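Local coordinates for putative hemin storage protein (Bordetella bronchiseptica, PDB 6AU1) that cleaves deacetylated poly-beta-1,6-N-acetylglucosamine through this glycoside hydrolase domain of PgaB (BpsB) and can disrupt bacterial biofilms, at residues V44-F49 and W80-R85; D73-V78 and V88-W93. All coordinates share one frame; numbering follows the deposited sequence.

Contact 1 (V44-F49 and W80-R85); sequences VYLQAF and WQLKTR
Leu82 meets Val44 and Leu46 where helix 75-86 lies against strand 43-47, a neat example of how the outer helices of a (beta/alpha)8 barrel are seated on its sheet. The tight part is small and wholly aliphatic. One methyl does the work: CD1 of Leu82 sits 3.8 Å from CG1 of Val44, with the two side chains crossing at about a right angle. The CB of Val44 is almost as near, at 4.0 Å from the same Leu82 CD1. Leu46 closes in from a different direction, its CD2 lying 4.2 Å from Leu82 CD1, so that a single methyl spans two alternate residues of the strand. Leu82 reaches this far because CD1 is anti to CA (chi2 171°), which stretches the side chain out from the helix. Between them, Val44 and Leu46 present the outward side of the strand; Tyr45 turns the other way and meets the ring of Tyr91. Ile33 of helix 22-39 and Val90 of strand 89-94 also pack on Leu82, adding to the buried cluster.

Away from Leu82 the helix becomes more exposed, on more than one side. Trp80 stacks on His153, and Lys83, which also packs on Val90, forms a salt bridge with Asp155. Toward helix 22-39 lie Gln81 and Arg85, the guanidinium of Arg85 having OE1 of Gln81 3.2 Å above one face. At exposed Thr84, OG1 donates to the carbonyl O of Trp80 over 2.9 Å, while the Thr84 N reaches that same oxygen from the opposite face of the carbonyl plane.

Contact 2 (D73-V78 and V88-W93); sequences DLFNRV and VMVYAW
Phe75 and Ala92 form the first shell of this contact, an aromatic side chain from the start of helix 75-86 set against the backbone and methyl of a small residue on strand 89-94. The far end of the ring makes the approach: CZ of Phe75 is 3.5 Å from CB of Ala92 and 3.7 Å from CA of Ala92. Its neighbour CE1 also comes within 4.0 Å of that Ala92 CA. The ring is oblique to the alanine methyl and to Val90, whose CG1 stands 4.4 Å from Phe75 CZ, whereas the carbonyl O of Tyr91 lies at the ring edge, near its plane. With CG anti to the backbone N (chi1 -179°), the phenyl projects from the first helical turn across to the strand.

Around the same ring, Leu46 and Ala48 from the neighbouring strand and its following loop, Leu14 of helix 14-17, and Ala152 also touch Phe75. One layer further out, Val90 is itself packed against Ala79, Leu82 and Lys83 farther along the helix, and its N is hydrogen-bonded to OD2 of Asp155. At the helix start Leu74 occupies the N-cap position. Its O accepts a 3.1 Å hydrogen bond from the N of Val78, and backbone bonds from Leu74 and Phe75 to Tyr62 tie this turn to the preceding loop.

Thus the beginning of the helix faces the later part of the strand that follows it, the antiparallel helix-on-strand packing of a beta-alpha-beta crossover in a TIM barrel.

Overall arrangement
Contacts 1 and 2 are both buried, with centres 3 Å apart, and use successive parts of helix 75-86 to cover two neighbouring parallel strands. Contact 2 sets an aromatic ring from the helix start against strand 89-94; contact 1, farther along the helix, packs a leucine methyl on aliphatic side chains of strand 43-47. Exposed residues such as Arg77, Trp80, Thr84 and Arg85 lie on the helix away from both. Chemistry changes between the strands, where backbone bonding takes over: Leu46 N lies 2.8 Å from Tyr91 O in a probable hydrogen bond, and Val44 with Met89 makes a similar one. Leu46 also bridges the two contacts, packing against Phe75 as well as Leu82.

Contact 1 (V44-F49 and W80-R85)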
ATOM      1  N   VAL A  44      -9.658   1.269  -9.512  1.00 15.70           N
ATOM      2  CA  VAL A  44      -9.223  -0.012  -8.960  1.00 14.97           C
ATOM      3  C   VAL A  44      -7.743   0.067  -8.620  1.00 16.64           C
ATOM      4  O   VAL A  44      -6.927   0.483  -9.449  1.00 17.82           O
ATOM      5  CB  VAL A  44      -9.482  -1.176  -9.938  1.00 14.83           C
ATOM      6  CG1 VAL A  44      -8.766  -2.467  -9.466  1.00 14.81           C
ATOM      7  CG2 VAL A  44     -10.978  -1.387 -10.079  1.00 16.78           C
ATOM      8  N   TYR A  45      -7.403  -0.310  -7.389  1.00 14.18           N
ATOM      9  CA  TYR A  45      -6.013  -0.413  -6.978  1.00 13.71           C
ATOM     10  C   TYR A  45      -5.559  -1.839  -7.263  1.00 15.65           C
ATOM     11  O   TYR A  45      -5.974  -2.759  -6.570  1.00 15.12           O
ATOM     12  CB  TYR A  45      -5.850  -0.093  -5.489  1.00 13.12           C
ATOM     13  CG  TYR A  45      -6.128   1.349  -5.102  1.00 13.72           C
ATOM     14  CD1 TYR A  45      -6.348   2.330  -6.061  1.00 18.50           C
ATOM     15  CD2 TYR A  45      -6.118   1.730  -3.764  1.00 14.71           C
ATOM     16  CE1 TYR A  45      -6.592   3.657  -5.683  1.00 21.01           C
ATOM     17  CE2 TYR A  45      -6.352   3.038  -3.382  1.00 18.93           C
ATOM     18  CZ  TYR A  45      -6.579   3.996  -4.340  1.00 21.01           C
ATOM     19  OH  TYR A  45      -6.807   5.298  -3.943  1.00 21.80           O
ATOM     20  N   LEU A  46      -4.736  -2.014  -8.291  1.00 13.20           N
ATOM     21  CA  LEU A  46      -4.506  -3.340  -8.849  1.00 12.03           C
ATOM     22  C   LEU A  46      -3.112  -3.890  -8.492  1.00 11.47           C
ATOM     23  O   LEU A  46      -2.092  -3.306  -8.847  1.00 12.39           O
ATOM     24  CB  LEU A  46      -4.697  -3.288 -10.373  1.00 12.34           C
ATOM     25  CG  LEU A  46      -4.654  -4.651 -11.064  1.00 12.19           C
ATOM     26  CD1 LEU A  46      -5.845  -5.498 -10.608  1.00 17.97           C
ATOM     27  CD2 LEU A  46      -4.690  -4.453 -12.585  1.00 17.57           C
ATOM     28  N   GLN A  47      -3.093  -5.022  -7.790  1.00 11.32           N
ATOM     29  CA  GLN A  47      -1.849  -5.687  -7.384  1.00 11.44           C
ATOM     30  C   GLN A  47      -0.942  -5.978  -8.577  1.00 12.48           C
ATOM     31  O   GLN A  47      -1.374  -6.627  -9.532  1.00 13.26           O
ATOM     32  CB  GLN A  47      -2.190  -6.995  -6.672  1.00 12.45           C
ATOM     33  CG  GLN A  47      -1.055  -7.592  -5.838  1.00 12.37           C
ATOM     34  CD  GLN A  47      -1.390  -8.995  -5.356  1.00 14.88           C
ATOM     35  OE1 GLN A  47      -2.228  -9.678  -5.939  1.00 13.70           O
ATOM     36  NE2 GLN A  47      -0.714  -9.442  -4.300  1.00 15.35           N
ATOM     37  N   ALA A  48       0.313  -5.525  -8.523  1.00 11.85           N
ATOM     38  CA  ALA A  48       1.237  -5.767  -9.633  1.00 12.91           C
ATOM     39  C   ALA A  48       2.302  -6.802  -9.263  1.00 13.53           C
ATOM     40  O   ALA A  48       3.121  -7.194 -10.105  1.00 12.80           O
ATOM     41  CB  ALA A  48       1.898  -4.447 -10.071  1.00 11.83           C
ATOM     42  N   PHE A  49       2.269  -7.229  -7.998  1.00 12.34           N
ATOM     43  CA  PHE A  49       3.230  -8.190  -7.429  1.00 14.18           C
ATOM     44  C   PHE A  49       2.499  -9.446  -6.949  1.00 13.13           C
ATOM     45  O   PHE A  49       1.286  -9.415  -6.739  1.00 12.86           O
ATOM     46  CB  PHE A  49       3.995  -7.541  -6.261  1.00 13.69           C
ATOM     47  CG  PHE A  49       3.114  -7.156  -5.095  1.00 11.87           C
ATOM     48  CD1 PHE A  49       2.344  -5.998  -5.141  1.00 12.87           C
ATOM     49  CD2 PHE A  49       3.056  -7.956  -3.958  1.00 13.63           C
ATOM     50  CE1 PHE A  49       1.531  -5.628  -4.066  1.00 12.04           C
ATOM     51  CE2 PHE A  49       2.245  -7.607  -2.886  1.00 13.40           C
ATOM     52  CZ  PHE A  49       1.477  -6.435  -2.938  1.00 13.84           C
ATOM     53  N   TRP A  80      -5.612  -3.064 -18.734  1.00 14.62           N
ATOM     54  CA  TRP A  80      -6.277  -2.605 -19.957  1.00 15.36           C
ATOM     55  C   TRP A  80      -7.762  -2.979 -19.969  1.00 15.77           C
ATOM     56  O   TRP A  80      -8.607  -2.194 -20.414  1.00 18.76           O
ATOM     57  CB  TRP A  80      -5.587  -3.177 -21.215  1.00 17.86           C
ATOM     58  CG  TRP A  80      -4.458  -2.314 -21.740  1.00 17.93           C
ATOM     59  CD1 TRP A  80      -3.155  -2.692 -21.952  1.00 19.99           C
ATOM     60  CD2 TRP A  80      -4.534  -0.926 -22.095  1.00 22.48           C
ATOM     61  NE1 TRP A  80      -2.425  -1.625 -22.436  1.00 21.19           N
ATOM     62  CE2 TRP A  80      -3.248  -0.531 -22.528  1.00 23.15           C
ATOM     63  CE3 TRP A  80      -5.568   0.019 -22.105  1.00 22.30           C
ATOM     64  CZ2 TRP A  80      -2.971   0.766 -22.957  1.00 28.34           C
ATOM     65  CZ3 TRP A  80      -5.287   1.303 -22.526  1.00 28.01           C
ATOM     66  CH2 TRP A  80      -4.001   1.663 -22.949  1.00 30.00           C
ATOM     67  N   GLN A  81      -8.093  -4.175 -19.491  1.00 15.98           N
ATOM     68  CA  GLN A  81      -9.490  -4.596 -19.543  1.00 19.51           C
ATOM     69  C   GLN A  81     -10.334  -3.824 -18.542  1.00 19.55           C
ATOM     70  O   GLN A  81     -11.473  -3.480 -18.844  1.00 21.53           O
ATOM     71  CB  GLN A  81      -9.628  -6.095 -19.307  1.00 22.21           C
ATOM     72  CG  GLN A  81      -9.043  -6.915 -20.445  1.00 27.34           C
ATOM     73  CD  GLN A  81      -9.759  -8.228 -20.660  1.00 40.98           C
ATOM     74  OE1 GLN A  81     -10.920  -8.387 -20.284  1.00 44.27           O
ATOM     75  NE2 GLN A  81      -9.068  -9.183 -21.272  1.00 40.46           N
ATOM     76  N   LEU A  82      -9.785  -3.571 -17.351  1.00 15.68           N
ATOM     77  CA  LEU A  82     -10.467  -2.702 -16.394  1.00 15.96           C
ATOM     78  C   LEU A  82     -10.725  -1.318 -16.988  1.00 19.78           C
ATOM     79  O   LEU A  82     -11.841  -0.790 -16.889  1.00 19.00           O
ATOM     80  CB  LEU A  82      -9.653  -2.578 -15.103  1.00 16.01           C
ATOM     81  CG  LEU A  82      -9.770  -3.778 -14.164  1.00 20.04           C
ATOM     82  CD1 LEU A  82      -8.761  -3.640 -13.038  1.00 17.52           C
ATOM     83  CD2 LEU A  82     -11.188  -3.892 -13.598  1.00 24.05           C
ATOM     84  N   LYS A  83      -9.707  -0.740 -17.627  1.00 16.88           N
ATOM     85  CA  LYS A  83      -9.848   0.598 -18.200  1.00 18.82           C
ATOM     86  C   LYS A  83     -10.876   0.641 -19.324  1.00 24.89           C
ATOM     87  O   LYS A  83     -11.748   1.517 -19.347  1.00 23.37           O
ATOM     88  CB  LYS A  83      -8.496   1.118 -18.714  1.00 19.72           C
ATOM     89  CG  LYS A  83      -7.516   1.432 -17.583  1.00 25.60           C
ATOM     90  CD  LYS A  83      -6.221   2.069 -18.085  1.00 36.77           C
ATOM     91  CE  LYS A  83      -6.465   3.430 -18.734  1.00 37.79           C
ATOM     92  NZ  LYS A  83      -7.137   4.408 -17.827  1.00 35.19           N
ATOM     93  N   THR A  84     -10.780  -0.302 -20.253  1.00 19.73           N
ATOM     94  CA  THR A  84     -11.588  -0.228 -21.460  1.00 20.69           C
ATOM     95  C   THR A  84     -12.982  -0.822 -21.300  1.00 27.37           C
ATOM     96  O   THR A  84     -13.937  -0.323 -21.901  1.00 30.30           O
ATOM     97  CB  THR A  84     -10.882  -0.924 -22.640  1.00 23.46           C
ATOM     98  OG1 THR A  84     -10.728  -2.321 -22.359  1.00 28.23           O
ATOM     99  CG2 THR A  84      -9.517  -0.305 -22.856  1.00 20.97           C
ATOM    100  N   ARG A  85     -13.111  -1.881 -20.507  1.00 19.81           N
ATOM    101  CA  ARG A  85     -14.399  -2.567 -20.384  1.00 24.06           C
ATOM    102  C   ARG A  85     -15.210  -2.082 -19.177  1.00 26.59           C
ATOM    103  O   ARG A  85     -16.434  -1.983 -19.252  1.00 26.87           O
ATOM    104  CB  ARG A  85     -14.203  -4.087 -20.304  1.00 22.32           C
ATOM    105  CG  ARG A  85     -13.514  -4.706 -21.526  1.00 25.55           C
ATOM    106  CD  ARG A  85     -13.546  -6.233 -21.495  1.00 30.23           C
ATOM    107  NE  ARG A  85     -12.887  -6.804 -22.672  1.00 39.54           N
ATOM    108  CZ  ARG A  85     -12.911  -8.093 -23.006  1.00 40.15           C
ATOM    109  NH1 ARG A  85     -13.566  -8.968 -22.255  1.00 42.88           N
ATOM    110  NH2 ARG A  85     -12.283  -8.504 -24.101  1.00 38.47           N
TER

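Contact 2 (D73-V78 and V88-W93)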
ATOM      1  N   ASP A  73       2.327 -12.982 -16.943  1.00 13.73           N
ATOM      2  CA  ASP A  73       2.289 -11.661 -17.562  1.00 15.32           C
ATOM      3  C   ASP A  73       0.849 -11.170 -17.541  1.00 15.34           C
ATOM      4  O   ASP A  73       0.107 -11.351 -18.514  1.00 19.42           O
ATOM      5  CB  ASP A  73       2.830 -11.713 -18.997  1.00 14.97           C
ATOM      6  CG  ASP A  73       3.175 -10.343 -19.544  1.00 17.43           C
ATOM      7  OD1 ASP A  73       2.814  -9.325 -18.912  1.00 17.52           O
ATOM      8  OD2 ASP A  73       3.805 -10.280 -20.625  1.00 20.77           O
ATOM      9  N   LEU A  74       0.450 -10.546 -16.434  1.00 12.88           N
ATOM     10  CA  LEU A  74      -0.970 -10.407 -16.154  1.00 13.64           C
ATOM     11  C   LEU A  74      -1.387  -8.977 -15.850  1.00 15.41           C
ATOM     12  O   LEU A  74      -2.521  -8.595 -16.127  1.00 14.36           O
ATOM     13  CB  LEU A  74      -1.345 -11.323 -14.977  1.00 17.03           C
ATOM     14  CG  LEU A  74      -2.807 -11.496 -14.583  1.00 20.44           C
ATOM     15  CD1 LEU A  74      -3.641 -11.949 -15.770  1.00 17.21           C
ATOM     16  CD2 LEU A  74      -2.894 -12.526 -13.448  1.00 20.31           C
ATOM     17  N   PHE A  75      -0.498  -8.184 -15.252  1.00 13.72           N
ATOM     18  CA  PHE A  75      -0.907  -6.837 -14.852  1.00 15.00           C
ATOM     19  C   PHE A  75      -1.356  -5.987 -16.048  1.00 14.14           C
ATOM     20  O   PHE A  75      -2.402  -5.327 -15.989  1.00 13.32           O
ATOM     21  CB  PHE A  75       0.212  -6.100 -14.104  1.00 14.75           C
ATOM     22  CG  PHE A  75      -0.196  -4.723 -13.662  1.00 15.22           C
ATOM     23  CD1 PHE A  75      -0.890  -4.549 -12.477  1.00 11.56           C
ATOM     24  CD2 PHE A  75       0.054  -3.614 -14.463  1.00 15.83           C
ATOM     25  CE1 PHE A  75      -1.295  -3.272 -12.060  1.00 13.59           C
ATOM     26  CE2 PHE A  75      -0.358  -2.341 -14.076  1.00 17.78           C
ATOM     27  CZ  PHE A  75      -1.038  -2.167 -12.872  1.00 14.99           C
ATOM     28  N   ASN A  76      -0.576  -5.987 -17.127  1.00 13.75           N
ATOM     29  CA  ASN A  76      -0.919  -5.142 -18.268  1.00 16.27           C
ATOM     30  C   ASN A  76      -2.309  -5.474 -18.815  1.00 17.99           C
ATOM     31  O   ASN A  76      -3.099  -4.573 -19.116  1.00 14.60           O
ATOM     32  CB  ASN A  76       0.131  -5.261 -19.390  1.00 18.08           C
ATOM     33  CG  ASN A  76       0.123  -6.628 -20.075  1.00 22.11           C
ATOM     34  OD1 ASN A  76       0.184  -7.667 -19.414  1.00 18.66           O
ATOM     35  ND2 ASN A  76       0.035  -6.628 -21.417  1.00 20.59           N
ATOM     36  N   ARG A  77      -2.628  -6.757 -18.938  1.00 15.46           N
ATOM     37  CA  ARG A  77      -3.888  -7.092 -19.601  1.00 18.61           C
ATOM     38  C   ARG A  77      -5.098  -6.872 -18.678  1.00 15.64           C
ATOM     39  O   ARG A  77      -6.159  -6.477 -19.143  1.00 16.67           O
ATOM     40  CB  ARG A  77      -3.851  -8.522 -20.147  1.00 24.12           C
ATOM     41  CG  ARG A  77      -3.938  -9.618 -19.112  1.00 19.19           C
ATOM     42  CD  ARG A  77      -3.176 -10.868 -19.596  1.00 21.65           C
ATOM     43  NE  ARG A  77      -3.406 -11.197 -21.012  1.00 20.29           N
ATOM     44  CZ  ARG A  77      -4.333 -12.042 -21.458  1.00 24.03           C
ATOM     45  NH1 ARG A  77      -5.151 -12.648 -20.606  1.00 27.73           N
ATOM     46  NH2 ARG A  77      -4.443 -12.286 -22.762  1.00 17.78           N
ATOM     47  N   VAL A  78      -4.924  -7.053 -17.373  1.00 16.12           N
ATOM     48  CA  VAL A  78      -6.021  -6.784 -16.444  1.00 15.41           C
ATOM     49  C   VAL A  78      -6.244  -5.281 -16.347  1.00 18.17           C
ATOM     50  O   VAL A  78      -7.386  -4.817 -16.326  1.00 16.82           O
ATOM     51  CB  VAL A  78      -5.754  -7.388 -15.064  1.00 17.49           C
ATOM     52  CG1 VAL A  78      -6.864  -7.025 -14.081  1.00 17.92           C
ATOM     53  CG2 VAL A  78      -5.619  -8.917 -15.200  1.00 20.08           C
ATOM     54  N   VAL A  88     -12.901   2.210 -15.431  1.00 22.26           N
ATOM     55  CA  VAL A  88     -12.346   2.720 -14.181  1.00 19.52           C
ATOM     56  C   VAL A  88     -10.903   3.151 -14.373  1.00 21.45           C
ATOM     57  O   VAL A  88     -10.236   2.689 -15.297  1.00 23.13           O
ATOM     58  CB  VAL A  88     -12.381   1.652 -13.056  1.00 20.17           C
ATOM     59  CG1 VAL A  88     -13.797   1.182 -12.813  1.00 22.89           C
ATOM     60  CG2 VAL A  88     -11.468   0.462 -13.407  1.00 22.00           C
ATOM     61  N   MET A  89     -10.424   4.033 -13.503  1.00 20.46           N
ATOM     62  CA  MET A  89      -9.001   4.325 -13.423  0.58 20.64           C
ATOM     63  C   MET A  89      -8.281   3.141 -12.783  1.00 18.79           C
ATOM     64  O   MET A  89      -8.860   2.430 -11.962  1.00 18.89           O
ATOM     65  CB  MET A  89      -8.755   5.601 -12.618  0.58 21.80           C
ATOM     66  CG  MET A  89      -9.363   6.838 -13.246  0.58 27.05           C
ATOM     67  SD  MET A  89      -8.551   7.259 -14.796  0.58 35.70           S
ATOM     68  CE  MET A  89      -7.459   8.567 -14.247  0.58 48.92           C
ATOM     69  N   VAL A  90      -7.030   2.919 -13.159  1.00 16.27           N
ATOM     70  CA  VAL A  90      -6.281   1.807 -12.569  1.00 14.67           C
ATOM     71  C   VAL A  90      -4.992   2.305 -11.947  1.00 17.24           C
ATOM     72  O   VAL A  90      -4.209   2.985 -12.611  1.00 18.60           O
ATOM     73  CB  VAL A  90      -5.955   0.707 -13.606  1.00 14.33           C
ATOM     74  CG1 VAL A  90      -5.019  -0.359 -12.978  1.00 16.74           C
ATOM     75  CG2 VAL A  90      -7.237   0.074 -14.116  1.00 16.69           C
ATOM     76  N   TYR A  91      -4.776   1.976 -10.671  1.00 13.82           N
ATOM     77  CA  TYR A  91      -3.509   2.291 -10.015  1.00 13.85           C
ATOM     78  C   TYR A  91      -2.683   1.024  -9.916  1.00 17.28           C
ATOM     79  O   TYR A  91      -3.223  -0.031  -9.580  1.00 20.11           O
ATOM     80  CB  TYR A  91      -3.708   2.831  -8.590  1.00 15.11           C
ATOM     81  CG  TYR A  91      -4.293   4.217  -8.431  1.00 18.40           C
ATOM     82  CD1 TYR A  91      -5.382   4.635  -9.176  1.00 22.27           C
ATOM     83  CD2 TYR A  91      -3.781   5.087  -7.472  1.00 19.08           C
ATOM     84  CE1 TYR A  91      -5.935   5.905  -8.993  1.00 25.38           C
ATOM     85  CE2 TYR A  91      -4.325   6.347  -7.279  1.00 21.20           C
ATOM     86  CZ  TYR A  91      -5.400   6.750  -8.044  1.00 25.21           C
ATOM     87  OH  TYR A  91      -5.947   8.002  -7.861  1.00 23.36           O
ATOM     88  N   ALA A  92      -1.386   1.121 -10.184  1.00 13.81           N
ATOM     89  CA  ALA A  92      -0.497  -0.005  -9.946  1.00 11.84           C
ATOM     90  C   ALA A  92      -0.127  -0.038  -8.474  1.00 16.26           C
ATOM     91  O   ALA A  92       0.418   0.926  -7.952  1.00 15.66           O
ATOM     92  CB  ALA A  92       0.758   0.095 -10.815  1.00 13.55           C
ATOM     93  N   TRP A  93      -0.450  -1.145  -7.813  1.00 14.08           N
ATOM     94  CA  TRP A  93      -0.149  -1.340  -6.397  1.00 13.73           C
ATOM     95  C   TRP A  93       1.131  -2.181  -6.307  1.00 11.82           C
ATOM     96  O   TRP A  93       1.158  -3.332  -6.751  1.00 11.54           O
ATOM     97  CB  TRP A  93      -1.357  -2.005  -5.719  1.00 12.07           C
ATOM     98  CG  TRP A  93      -1.155  -2.588  -4.365  1.00 11.30           C
ATOM     99  CD1 TRP A  93      -0.292  -2.159  -3.385  1.00 14.25           C
ATOM    100  CD2 TRP A  93      -1.833  -3.727  -3.835  1.00 15.65           C
ATOM    101  NE1 TRP A  93      -0.408  -2.967  -2.277  1.00 16.90           N
ATOM    102  CE2 TRP A  93      -1.341  -3.940  -2.530  1.00 17.35           C
ATOM    103  CE3 TRP A  93      -2.818  -4.593  -4.339  1.00 14.87           C
ATOM    104  CZ2 TRP A  93      -1.790  -4.989  -1.720  1.00 18.15           C
ATOM    105  CZ3 TRP A  93      -3.259  -5.645  -3.532  1.00 13.95           C
ATOM    106  CH2 TRP A  93      -2.748  -5.821  -2.232  1.00 18.81           C
TER